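Local coordinates for protein pid-3 (Caenorhabditis elegans, PDB 7OCZ) that probably takes part in piRNA biogenesis and chromosome segregation through an RRM-like domain that assembles as a two-chain unit, at residues A[14-19]-A[78-83]; A[24-29]-A[41-46]. All coordinates share one frame; numbering follows the deposited sequence.

Interaction 1. Residues A[14-19]-A[78-83]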
loop_
_atom_site.group_PDB
_atom_site.type_symbol
_atom_site.label_atom_id
_atom_site.label_comp_id
_atom_site.label_asym_id
_atom_site.label_seq_id
_atom_site.Cartn_x
_atom_site.Cartn_y
_atom_site.Cartn_z
ATOM N N MET A 14 -5.865 -4.190 15.233
ATOM C CA MET A 14 -4.760 -4.896 14.601
ATOM C C MET A 14 -5.229 -6.187 13.963
ATOM O O MET A 14 -6.064 -6.902 14.521
ATOM C CB MET A 14 -3.661 -5.228 15.605
ATOM C CG MET A 14 -3.359 -4.106 16.537
ATOM S SD MET A 14 -2.152 -3.019 15.809
ATOM C CE MET A 14 -0.649 -3.836 16.345
ATOM N N LEU A 15 -4.644 -6.494 12.819
ATOM C CA LEU A 15 -4.934 -7.697 12.064
ATOM C C LEU A 15 -3.654 -8.518 11.957
ATOM O O LEU A 15 -2.572 -7.964 11.762
ATOM C CB LEU A 15 -5.451 -7.310 10.672
ATOM C CG LEU A 15 -5.859 -8.378 9.676
ATOM C CD1 LEU A 15 -7.118 -9.013 10.245
ATOM C CD2 LEU A 15 -6.126 -7.781 8.314
ATOM N N LYS A 16 -3.767 -9.830 12.098
ATOM C CA LYS A 16 -2.663 -10.744 11.835
ATOM C C LYS A 16 -2.862 -11.358 10.459
ATOM O O LYS A 16 -3.945 -11.869 10.167
ATOM C CB LYS A 16 -2.612 -11.859 12.880
ATOM C CG LYS A 16 -2.174 -11.430 14.255
ATOM C CD LYS A 16 -2.441 -12.541 15.270
ATOM C CE LYS A 16 -1.311 -13.535 15.331
ATOM N NZ LYS A 16 -1.431 -14.362 16.571
ATOM N N ILE A 17 -1.825 -11.333 9.626
ATOM C CA ILE A 17 -1.928 -11.860 8.267
ATOM C C ILE A 17 -0.682 -12.677 7.951
ATOM O O ILE A 17 0.438 -12.254 8.251
ATOM C CB ILE A 17 -2.144 -10.729 7.236
ATOM C CG1 ILE A 17 -2.286 -11.294 5.818
ATOM C CG2 ILE A 17 -1.040 -9.675 7.333
ATOM C CD1 ILE A 17 -2.887 -10.313 4.814
ATOM N N SER A 18 -0.875 -13.863 7.375
ATOM C CA SER A 18 0.254 -14.702 6.994
ATOM C C SER A 18 -0.099 -15.514 5.754
ATOM O O SER A 18 -1.265 -15.613 5.361
ATOM C CB SER A 18 0.679 -15.631 8.137
ATOM O OG SER A 18 -0.326 -16.587 8.416
ATOM N N GLY A 19 0.933 -16.076 5.119
ATOM C CA GLY A 19 0.759 -16.931 3.963
ATOM C C GLY A 19 0.905 -16.255 2.614
ATOM O O GLY A 19 0.846 -16.944 1.587
ATOM N N GLN A 78 -3.890 -16.749 5.683
ATOM C CA GLN A 78 -4.440 -16.911 7.022
ATOM C C GLN A 78 -4.534 -15.519 7.632
ATOM O O GLN A 78 -3.524 -14.813 7.719
ATOM C CB GLN A 78 -3.559 -17.821 7.875
ATOM C CG GLN A 78 -3.885 -17.814 9.366
ATOM C CD GLN A 78 -5.253 -18.399 9.696
ATOM O OE1 GLN A 78 -5.878 -19.069 8.868
ATOM N NE2 GLN A 78 -5.730 -18.133 10.912
ATOM N N VAL A 79 -5.745 -15.114 8.016
ATOM C CA VAL A 79 -6.012 -13.764 8.505
ATOM C C VAL A 79 -6.865 -13.875 9.761
ATOM O O VAL A 79 -7.852 -14.618 9.779
ATOM C CB VAL A 79 -6.719 -12.909 7.434
ATOM C CG1 VAL A 79 -6.904 -11.487 7.914
ATOM C CG2 VAL A 79 -5.927 -12.933 6.114
ATOM N N SER A 80 -6.490 -13.142 10.809
ATOM C CA SER A 80 -7.228 -13.197 12.064
ATOM C C SER A 80 -7.069 -11.881 12.809
ATOM O O SER A 80 -6.105 -11.139 12.600
ATOM C CB SER A 80 -6.755 -14.363 12.944
ATOM O OG SER A 80 -5.391 -14.208 13.303
ATOM N N SER A 81 -8.032 -11.604 13.689
ATOM C CA SER A 81 -7.934 -10.470 14.598
ATOM C C SER A 81 -6.849 -10.724 15.637
ATOM O O SER A 81 -6.755 -11.818 16.201
ATOM C CB SER A 81 -9.276 -10.234 15.291
ATOM O OG SER A 81 -9.176 -9.218 16.279
ATOM N N LEU A 82 -6.012 -9.712 15.883
ATOM C CA LEU A 82 -4.954 -9.876 16.875
ATOM C C LEU A 82 -5.548 -10.097 18.257
ATOM O O LEU A 82 -5.124 -10.995 18.995
ATOM C CB LEU A 82 -4.031 -8.656 16.886
ATOM C CG LEU A 82 -2.929 -8.720 17.946
ATOM C CD1 LEU A 82 -1.999 -9.885 17.681
ATOM C CD2 LEU A 82 -2.155 -7.413 17.994
ATOM N N VAL A 83 -6.547 -9.297 18.613
ATOM C CA VAL A 83 -7.225 -9.439 19.897
ATOM C C VAL A 83 -8.296 -10.508 19.764
ATOM O O VAL A 83 -9.227 -10.371 18.963
ATOM C CB VAL A 83 -7.830 -8.108 20.355
ATOM C CG1 VAL A 83 -8.786 -8.344 21.514
ATOM C CG2 VAL A 83 -6.729 -7.152 20.765
HETATM O O HOH W 1 -7.197 -6.846 17.021
#
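The flat groups joining Lys16 to Ser80 and Ser18 to Gln78 are peptide planes of two antiparallel strands; Ile17 and Val79 stand on one face of this sheet, and Lys16, Ser18, Gln78 and Ser80 on the other. Strand 14-18, central in an RNA recognition motif (RRM) fold, pairs here with 75-81, the last strand, which flanks it. At one hydrogen-bonded pair Lys16 N lies 2.7 Å from Ser80 O, almost in line with the carbonyl (172° at the oxygen), while Ser80 N returns to Lys16 O at 2.9 Å. Ser18 and Gln78 repeat this pair of hydrogen bonds.

On the face covered by helix 56-66, Leu15 has CG opposite its backbone N (chi1 -179°); the side chain leans over the neighbouring strand, and CD1 meets Val79 CG1 at a tight 3.4 Å. Ile17 runs beside Val79, pointing the same way, its CG1 nearest CG2. Branched apolar residues suit this buried side, where Leu15 also touches Ala62 and Val63, and Val79 touches Phe66. Cutting Leu15 back to alanine would probably open a gap between Val79 CG1 and the helix. The opposite face, used for RNA in canonical RRMs, has small serines here and the long aliphatic stem of Lys16; the Lys16 and Leu82 side chains cross at about a right angle, with Lys16 CD 3.6 Å from Leu82 CD1.

Beyond the strand end Leu82 lies alongside Met14. Met14 O takes Leu82 N at 3.1 Å from above the carbonyl plane, 41° out of it, and also accepts a hydrogen bond from a water, 2.7 Å from that oxygen, that bridges to Ser81 OG and Val83 N.

Interaction 2. Residues A[24-29]-A[41-46]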
loop_
_atom_site.group_PDB
_atom_site.type_symbol
_atom_site.label_atom_id
_atom_site.label_comp_id
_atom_site.label_asym_id
_atom_site.label_seq_id
_atom_site.Cartn_x
_atom_site.Cartn_y
_atom_site.Cartn_z
ATOM N N LEU A 24 6.707 -9.922 -1.083
ATOM C CA LEU A 24 6.052 -8.646 -0.817
ATOM C C LEU A 24 6.814 -7.826 0.217
ATOM O O LEU A 24 7.256 -8.353 1.242
ATOM C CB LEU A 24 4.624 -8.867 -0.318
ATOM C CG LEU A 24 3.602 -9.518 -1.232
ATOM C CD1 LEU A 24 2.200 -9.369 -0.620
ATOM C CD2 LEU A 24 3.662 -8.891 -2.612
ATOM N N ASN A 25 6.943 -6.521 -0.039
ATOM C CA ASN A 25 7.426 -5.609 0.990
ATOM C C ASN A 25 6.223 -5.058 1.768
ATOM O O ASN A 25 5.081 -5.461 1.534
ATOM C CB ASN A 25 8.297 -4.504 0.375
ATOM C CG ASN A 25 7.573 -3.673 -0.680
ATOM O OD1 ASN A 25 6.361 -3.775 -0.857
ATOM N ND2 ASN A 25 8.338 -2.860 -1.410
ATOM N N THR A 26 6.463 -4.140 2.717
ATOM C CA THR A 26 5.347 -3.642 3.524
ATOM C C THR A 26 4.327 -2.905 2.662
ATOM O O THR A 26 3.116 -3.037 2.873
ATOM C CB THR A 26 5.832 -2.741 4.663
ATOM O OG1 THR A 26 6.422 -1.551 4.129
ATOM C CG2 THR A 26 6.843 -3.464 5.533
ATOM N N PHE A 27 4.794 -2.146 1.664
ATOM C CA PHE A 27 3.863 -1.495 0.746
ATOM C C PHE A 27 3.016 -2.518 0.005
ATOM O O PHE A 27 1.816 -2.299 -0.213
ATOM C CB PHE A 27 4.616 -0.615 -0.254
ATOM C CG PHE A 27 5.154 0.659 0.335
ATOM C CD1 PHE A 27 4.303 1.559 0.963
ATOM C CD2 PHE A 27 6.502 0.967 0.242
ATOM C CE1 PHE A 27 4.792 2.741 1.498
ATOM C CE2 PHE A 27 6.998 2.145 0.775
ATOM C CZ PHE A 27 6.140 3.035 1.400
ATOM N N GLY A 28 3.626 -3.632 -0.404
ATOM C CA GLY A 28 2.883 -4.676 -1.088
ATOM C C GLY A 28 1.855 -5.354 -0.207
ATOM O O GLY A 28 0.801 -5.782 -0.693
ATOM N N ILE A 29 2.143 -5.477 1.089
ATOM C CA ILE A 29 1.147 -6.013 2.012
ATOM C C ILE A 29 -0.047 -5.071 2.121
ATOM O O ILE A 29 -1.201 -5.514 2.149
ATOM C CB ILE A 29 1.783 -6.280 3.385
ATOM C CG1 ILE A 29 2.831 -7.376 3.265
ATOM C CG2 ILE A 29 0.718 -6.657 4.413
ATOM C CD1 ILE A 29 3.735 -7.415 4.441
ATOM N N ILE A 41 2.341 -1.251 9.566
ATOM C CA ILE A 41 2.613 -2.657 9.290
ATOM C C ILE A 41 3.917 -3.027 9.978
ATOM O O ILE A 41 4.914 -2.309 9.848
ATOM C CB ILE A 41 2.711 -2.949 7.778
ATOM C CG1 ILE A 41 1.370 -2.681 7.081
ATOM C CG2 ILE A 41 3.175 -4.386 7.535
ATOM C CD1 ILE A 41 1.383 -2.902 5.581
ATOM N N THR A 42 3.912 -4.140 10.705
ATOM C CA THR A 42 5.120 -4.710 11.286
ATOM C C THR A 42 5.341 -6.095 10.702
ATOM O O THR A 42 4.483 -6.972 10.851
ATOM C CB THR A 42 5.012 -4.802 12.805
ATOM O OG1 THR A 42 4.895 -3.485 13.358
ATOM C CG2 THR A 42 6.238 -5.512 13.372
ATOM N N ILE A 43 6.480 -6.288 10.043
ATOM C CA ILE A 43 6.844 -7.594 9.501
ATOM C C ILE A 43 7.309 -8.475 10.652
ATOM O O ILE A 43 8.232 -8.109 11.386
ATOM C CB ILE A 43 7.945 -7.471 8.439
ATOM C CG1 ILE A 43 7.526 -6.537 7.311
ATOM C CG2 ILE A 43 8.275 -8.841 7.881
ATOM C CD1 ILE A 43 6.379 -7.043 6.539
ATOM N N THR A 44 6.676 -9.640 10.812
ATOM C CA THR A 44 6.992 -10.535 11.916
ATOM C C THR A 44 7.654 -11.835 11.489
ATOM O O THR A 44 8.080 -12.604 12.362
ATOM C CB THR A 44 5.726 -10.882 12.712
ATOM O OG1 THR A 44 4.766 -11.483 11.834
ATOM C CG2 THR A 44 5.133 -9.635 13.355
ATOM N N GLY A 45 7.746 -12.105 10.190
ATOM C CA GLY A 45 8.309 -13.350 9.704
ATOM C C GLY A 45 8.453 -13.291 8.201
ATOM O O GLY A 45 8.111 -12.292 7.560
ATOM N N ALA A 46 8.954 -14.392 7.635
ATOM C CA ALA A 46 9.155 -14.444 6.189
ATOM C C ALA A 46 7.844 -14.220 5.442
ATOM O O ALA A 46 7.823 -13.590 4.377
ATOM C CB ALA A 46 9.774 -15.783 5.789
#
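Ile43 reaches across to Thr26 and Ile29 with the longer of its two branches. From CB the chain passes to CG1, which lies 3.6 Å from Thr26 CG2. A bend at chi2 (-65°) then turns the terminal methyl towards the helix, where CD1 has Thr26 CG2 on its way at 3.7 Å and ends on Ile29 CD1, a tight 3.4 Å. Isoleucine suits this place at the margin of the contact through that longer branch, whose two carbons, CG1 and CD1, span from the threonine methyl to the deeper Ile29.

Here the first helix of the RRM fold packs over an outermost strand of its sheet. Ile41, two residues before Ile43, is the buried counterpart: its straight chain (chi2 178°) brings CD1 against the first helical turn, 3.2 Å from Thr26 O and 4.0 Å from Ile29 CG2. Ile29 meets the two strand isoleucines with different branches, CG2 towards Ile41 and CD1 towards Ile43, and continues inward to Ala49 and Val51, while Ile41 also packs on Phe27 of the second subunit.

The turn carrying Thr26 is fixed by Asn25 at the N-cap, whose OD1 accepts from Gly28 N at 2.8 Å. Gly28 suits its position because a CB there would crowd that oxygen. The amide's other end, Asn25 ND2, bonds to Val38 O of the second subunit.

How the interactions relate
Interactions 1 and 2 are separate contacts on one sheet, their centres about 12 Å apart and their nearest atoms about 5 Å apart without touching. Strand 48-52 lies between them: Val51 receives Ile17 from interaction 1 and both Ile29 and Ile41 from interaction 2, and Ala49 is bonded through its backbone to Ile17 while Ile29 rests on it. The chain leaves strand 14-18 and soon enters helix 26-32, so the segment 24-29 of interaction 2 comes soon after the segment 14-19 of interaction 1. Interaction 1 pairs the central strand 14-18 with its flanking neighbour 75-81 and touches no other chain of the assembly; interaction 2, towards the edge, reaches the second subunit.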